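Local coordinates for glycoside hydrolase family 31 (Trueperella pyogenes, PDB 5I0F), which degrades cycloalternan, a cyclic glucan, probably by cleaving its glycosidic linkages through a covalent glycosyl-enzyme intermediate, at residues F295-S300 with I322-V327; R577-A582 with H624-R629. All coordinates share one frame; numbering follows the deposited sequence.

In the fold
Both contacts belong to the TIM barrel of this family 31 glycoside hydrolase and lie about 12 Å apart, centre to centre. Interaction 1 comes first along the chain and joins the first two barrel strands, 297-300 and 326-329. Interaction 2 follows in series, after five further barrel strands, and pairs helices 572-583 and 617-646, packed outside the barrel sheet, with the last strand, 587-590, between them in sequence. Because the barrel is closed, strand 587-590 borders strand 297-300, so helices late in the sequence meet its beginning. The two contacts touch directly: Arg629 NE lies 2.8 Å from Phe295 O, a probable hydrogen bond, and Thr626 packs on Ile322, Pro323 and Leu297.

Interaction 1 (F295-S300 with I322-V327); sequences FGLWAS and IPVSVV
Trp298 and Val326 form a parallel beta bridge, their CA atoms 4.7 Å apart, and their side chains leave the sheet on the same face. Val326 can be followed outward: its CB sits 3.8 Å from Trp298 CG, and the two methyls then divide the indole between them. CG1, anti to the backbone N (chi1 179°), lies over the six-membered ring, 3.7 Å from Trp298 CE3. CG2 stands over the five-membered ring, 3.7 Å from the Trp298 ring centroid and 14° off the normal, a CH-pi contact made through the face. The indole NE1 hydrogen-bonds to Ile294 O, which gives the ring a polar tie in addition to the valine against its face.

The backbone evidence for the pairing is direct. Ala299 N donates to Val326 O at 2.8 Å, nearly straight at 174°. Leu297 O receives Ser325 N at 2.9 Å in the carbonyl plane and, more weakly, Val326 N, so one carbonyl takes two donors from successive residues. A water accepts from Leu297 N and donates to Pro323 O, bridging the segments beyond that point.

Ser325 OG packs directly against the backbone of Gly296, 3.1 Å from its CA, and hydrogen-bonds to Trp293 O. Leu297 CD2 meets Val324 CG1 at 4.0 Å, the two side chains lying obliquely, and the same valine methyl touches Ala299 CB.

These are the first two strands of the TIM barrel, joined through helix 307-320 in a beta-alpha-beta crossover. Met314 of that helix packs on Ala299, Val324 and Val327, whereas Trp298 points to the other face and meets Phe514; strand 587-590 borders Trp298 and closes the barrel.

Interaction 2 (R577-A582 with H624-R629); sequences RAFAAA and HYTRVR
Helices 577-582 and 624-629 run almost parallel, with 9° between their directions and axes 9.7 Å apart, and Ala580 and Tyr625 come nearest with CA atoms 6.3 Å apart. The tyrosine ring lies with one face over Ala580, against the neighbouring helix. Ala580 CB sits 3.6 Å from the Tyr625 ring centroid and 25° off the normal, a CH-pi contact over the face. It is displaced toward the phenol end, as its 3.3 Å approach to Tyr625 CZ shows. His624 CD2 lies over the centre of the opposite face, so the ring is sandwiched between an imidazole carbon and a methyl group. Its hydroxyl hydrogen-bonds to Trp720 O, fixing the far end of the side chain.

Both helices belong to the family 31 TIM-barrel domain. Helix 572-583 falls in the chain between barrel strands 558-561 and 587-590, whereas helix 617-646 follows the last strand. Met588 of strand 587-590 touches Phe579, Ala582 and Arg629, which places that strand against both helices.

Phe579 reaches across with CG anti to its own N (chi1 -160°) and presents the edge of its ring. CD1 meets Tyr625 CB at 3.6 Å, and CZ lies 3.6 Å from Thr626 OG1, both partners near the ring plane. The two aromatic side chains run past one another from their facing helices, the phenylalanine edge meeting the tyrosine at its CB. Thr626 OG1 has its polar partner at Ala622 O, within its own helix. Farther along, a turn at chi2 of Arg629 brings its guanidinium to the carbonyls at and just beyond the end of helix 572-583: NH1 hydrogen-bonds to Thr583 O and Met585 O, and NH2 to Pro586 O.

Interaction 1 (F295-S300 with I322-V327)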
# COMPACT_ATOMS: atom_id res chain seq x y z
N PHE A 295 -13.35 16.00 -5.79
CA PHE A 295 -14.13 16.01 -4.56
C PHE A 295 -15.58 15.59 -4.69
O PHE A 295 -16.29 15.54 -3.67
CB PHE A 295 -14.03 17.39 -3.91
CG PHE A 295 -12.66 17.71 -3.42
CD1 PHE A 295 -12.05 16.93 -2.45
CD2 PHE A 295 -11.98 18.80 -3.91
CE1 PHE A 295 -10.78 17.22 -2.00
CE2 PHE A 295 -10.70 19.11 -3.45
CZ PHE A 295 -10.10 18.31 -2.51
N GLY A 296 -16.05 15.29 -5.90
CA GLY A 296 -17.39 14.70 -6.06
C GLY A 296 -17.37 13.19 -5.81
O GLY A 296 -16.34 12.62 -5.49
N LEU A 297 -18.51 12.53 -5.95
CA LEU A 297 -18.54 11.07 -5.76
C LEU A 297 -17.82 10.35 -6.92
O LEU A 297 -18.04 10.67 -8.11
CB LEU A 297 -19.98 10.58 -5.64
CG LEU A 297 -20.20 9.08 -5.48
CD1 LEU A 297 -19.51 8.57 -4.23
CD2 LEU A 297 -21.69 8.79 -5.41
N TRP A 298 -16.97 9.40 -6.56
CA TRP A 298 -16.31 8.52 -7.52
C TRP A 298 -17.11 7.21 -7.61
O TRP A 298 -17.35 6.57 -6.58
CB TRP A 298 -14.89 8.17 -7.08
CG TRP A 298 -13.89 9.27 -7.13
CD1 TRP A 298 -14.05 10.57 -6.71
CD2 TRP A 298 -12.56 9.17 -7.63
NE1 TRP A 298 -12.89 11.28 -6.93
CE2 TRP A 298 -11.96 10.44 -7.49
CE3 TRP A 298 -11.82 8.12 -8.18
CZ2 TRP A 298 -10.65 10.70 -7.90
CZ3 TRP A 298 -10.50 8.37 -8.58
CH2 TRP A 298 -9.92 9.65 -8.43
N ALA A 299 -17.49 6.83 -8.82
CA ALA A 299 -18.19 5.56 -9.09
C ALA A 299 -17.21 4.54 -9.68
O ALA A 299 -16.46 4.87 -10.59
CB ALA A 299 -19.29 5.81 -10.06
N SER A 300 -17.25 3.30 -9.20
CA SER A 300 -16.35 2.25 -9.69
C SER A 300 -17.00 0.87 -9.49
O SER A 300 -17.82 0.68 -8.59
CB SER A 300 -15.02 2.33 -8.95
OG SER A 300 -14.09 1.33 -9.35
N ILE A 322 -28.23 11.26 -8.04
CA ILE A 322 -27.05 11.00 -7.21
C ILE A 322 -25.86 11.31 -8.12
O ILE A 322 -25.42 10.44 -8.86
CB ILE A 322 -27.05 9.53 -6.67
CG1 ILE A 322 -28.28 9.33 -5.77
CG2 ILE A 322 -25.79 9.23 -5.87
CD1 ILE A 322 -28.67 7.89 -5.53
N PRO A 323 -25.42 12.57 -8.14
CA PRO A 323 -24.39 12.94 -9.11
C PRO A 323 -23.04 12.29 -8.82
O PRO A 323 -22.69 12.04 -7.64
CB PRO A 323 -24.30 14.47 -8.99
CG PRO A 323 -24.89 14.79 -7.65
CD PRO A 323 -25.93 13.74 -7.39
N VAL A 324 -22.32 12.01 -9.89
CA VAL A 324 -20.96 11.50 -9.80
C VAL A 324 -20.06 12.47 -10.53
O VAL A 324 -20.48 13.07 -11.54
CB VAL A 324 -20.83 10.07 -10.35
CG1 VAL A 324 -21.45 9.08 -9.39
CG2 VAL A 324 -21.50 9.89 -11.71
N SER A 325 -18.85 12.64 -10.02
CA SER A 325 -17.83 13.45 -10.70
C SER A 325 -16.76 12.64 -11.45
O SER A 325 -16.10 13.17 -12.33
CB SER A 325 -17.20 14.47 -9.74
OG SER A 325 -16.33 13.83 -8.81
N VAL A 326 -16.62 11.36 -11.12
CA VAL A 326 -15.55 10.52 -11.66
C VAL A 326 -16.09 9.10 -11.81
O VAL A 326 -16.77 8.58 -10.91
CB VAL A 326 -14.30 10.45 -10.72
CG1 VAL A 326 -13.22 9.55 -11.31
CG2 VAL A 326 -13.71 11.83 -10.46
N VAL A 327 -15.77 8.47 -12.94
CA VAL A 327 -15.98 7.04 -13.11
C VAL A 327 -14.64 6.38 -13.37
O VAL A 327 -13.85 6.85 -14.20
CB VAL A 327 -17.03 6.71 -14.21
CG1 VAL A 327 -16.62 7.22 -15.58
CG2 VAL A 327 -17.32 5.20 -14.22
O HOH W 1 -20.75 13.98 -6.91

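Interaction 2 (R577-A582 with H624-R629)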
# COMPACT_ATOMS: atom_id res chain seq x y z
N ARG A 577 -23.88 3.75 7.31
CA ARG A 577 -22.92 4.43 8.19
C ARG A 577 -21.63 4.78 7.44
O ARG A 577 -21.07 5.85 7.62
CB ARG A 577 -22.58 3.59 9.43
CG ARG A 577 -23.72 3.28 10.37
CD ARG A 577 -24.47 4.52 10.81
NE ARG A 577 -25.31 4.27 11.98
CZ ARG A 577 -26.14 5.17 12.51
NH1 ARG A 577 -26.28 6.39 11.99
NH2 ARG A 577 -26.85 4.83 13.59
N ALA A 578 -21.20 3.88 6.57
CA ALA A 578 -19.98 4.07 5.82
C ALA A 578 -20.13 5.15 4.75
O ALA A 578 -19.20 5.91 4.48
CB ALA A 578 -19.55 2.76 5.18
N PHE A 579 -21.31 5.20 4.12
CA PHE A 579 -21.59 6.22 3.10
C PHE A 579 -21.57 7.62 3.76
O PHE A 579 -20.99 8.56 3.22
CB PHE A 579 -22.91 5.93 2.37
CG PHE A 579 -23.07 6.62 1.03
CD1 PHE A 579 -23.44 7.95 0.95
CD2 PHE A 579 -22.91 5.90 -0.15
CE1 PHE A 579 -23.61 8.57 -0.28
CE2 PHE A 579 -23.08 6.51 -1.39
CZ PHE A 579 -23.42 7.86 -1.46
N ALA A 580 -22.18 7.73 4.94
CA ALA A 580 -22.18 8.99 5.71
C ALA A 580 -20.76 9.41 6.09
O ALA A 580 -20.35 10.57 5.92
CB ALA A 580 -23.06 8.86 6.94
N ALA A 581 -19.96 8.45 6.55
CA ALA A 581 -18.59 8.76 6.92
C ALA A 581 -17.77 9.20 5.74
O ALA A 581 -17.01 10.19 5.86
CB ALA A 581 -17.93 7.56 7.59
N ALA A 582 -17.91 8.47 4.62
CA ALA A 582 -17.16 8.75 3.41
C ALA A 582 -17.44 10.15 2.88
O ALA A 582 -16.57 10.77 2.25
CB ALA A 582 -17.45 7.70 2.34
N HIS A 624 -29.38 11.99 -0.20
CA HIS A 624 -29.15 12.91 0.93
C HIS A 624 -27.66 13.20 1.15
O HIS A 624 -27.24 14.36 1.16
CB HIS A 624 -29.81 12.32 2.20
CG HIS A 624 -29.38 12.96 3.48
ND1 HIS A 624 -29.67 14.26 3.81
CD2 HIS A 624 -28.71 12.44 4.54
CE1 HIS A 624 -29.18 14.54 5.01
NE2 HIS A 624 -28.60 13.45 5.48
N TYR A 625 -26.86 12.15 1.32
CA TYR A 625 -25.43 12.36 1.55
C TYR A 625 -24.68 12.90 0.33
O TYR A 625 -23.70 13.65 0.50
CB TYR A 625 -24.78 11.10 2.13
CG TYR A 625 -25.14 10.91 3.60
CD1 TYR A 625 -24.73 11.85 4.58
CD2 TYR A 625 -25.88 9.82 4.02
CE1 TYR A 625 -25.04 11.68 5.93
CE2 TYR A 625 -26.21 9.65 5.36
CZ TYR A 625 -25.82 10.59 6.31
OH TYR A 625 -26.14 10.40 7.64
N THR A 626 -25.13 12.58 -0.89
CA THR A 626 -24.48 13.15 -2.07
C THR A 626 -24.83 14.64 -2.21
O THR A 626 -23.97 15.41 -2.61
CB THR A 626 -24.67 12.31 -3.36
OG1 THR A 626 -24.22 10.97 -3.13
CG2 THR A 626 -23.82 12.84 -4.48
N ARG A 627 -26.04 15.06 -1.80
CA ARG A 627 -26.34 16.49 -1.68
C ARG A 627 -25.41 17.16 -0.66
O ARG A 627 -24.92 18.25 -0.91
CB ARG A 627 -27.81 16.76 -1.26
CG ARG A 627 -28.83 16.71 -2.39
CD ARG A 627 -30.24 17.16 -1.94
NE ARG A 627 -30.81 16.30 -0.87
CZ ARG A 627 -31.68 15.28 -1.04
NH1 ARG A 627 -32.17 14.95 -2.24
NH2 ARG A 627 -32.10 14.60 0.02
N VAL A 628 -25.17 16.50 0.49
CA VAL A 628 -24.25 17.01 1.48
C VAL A 628 -22.83 17.13 0.89
O VAL A 628 -22.15 18.18 1.04
CB VAL A 628 -24.27 16.15 2.77
CG1 VAL A 628 -23.17 16.57 3.73
CG2 VAL A 628 -25.64 16.25 3.47
N ARG A 629 -22.42 16.09 0.18
CA ARG A 629 -21.10 16.08 -0.44
C ARG A 629 -20.95 17.27 -1.42
O ARG A 629 -19.92 17.97 -1.40
CB ARG A 629 -20.83 14.77 -1.14
CG ARG A 629 -19.44 14.65 -1.76
CD ARG A 629 -18.37 14.70 -0.69
NE ARG A 629 -17.02 14.46 -1.21
CZ ARG A 629 -15.93 14.31 -0.47
NH1 ARG A 629 -15.99 14.29 0.85
NH2 ARG A 629 -14.75 14.12 -1.06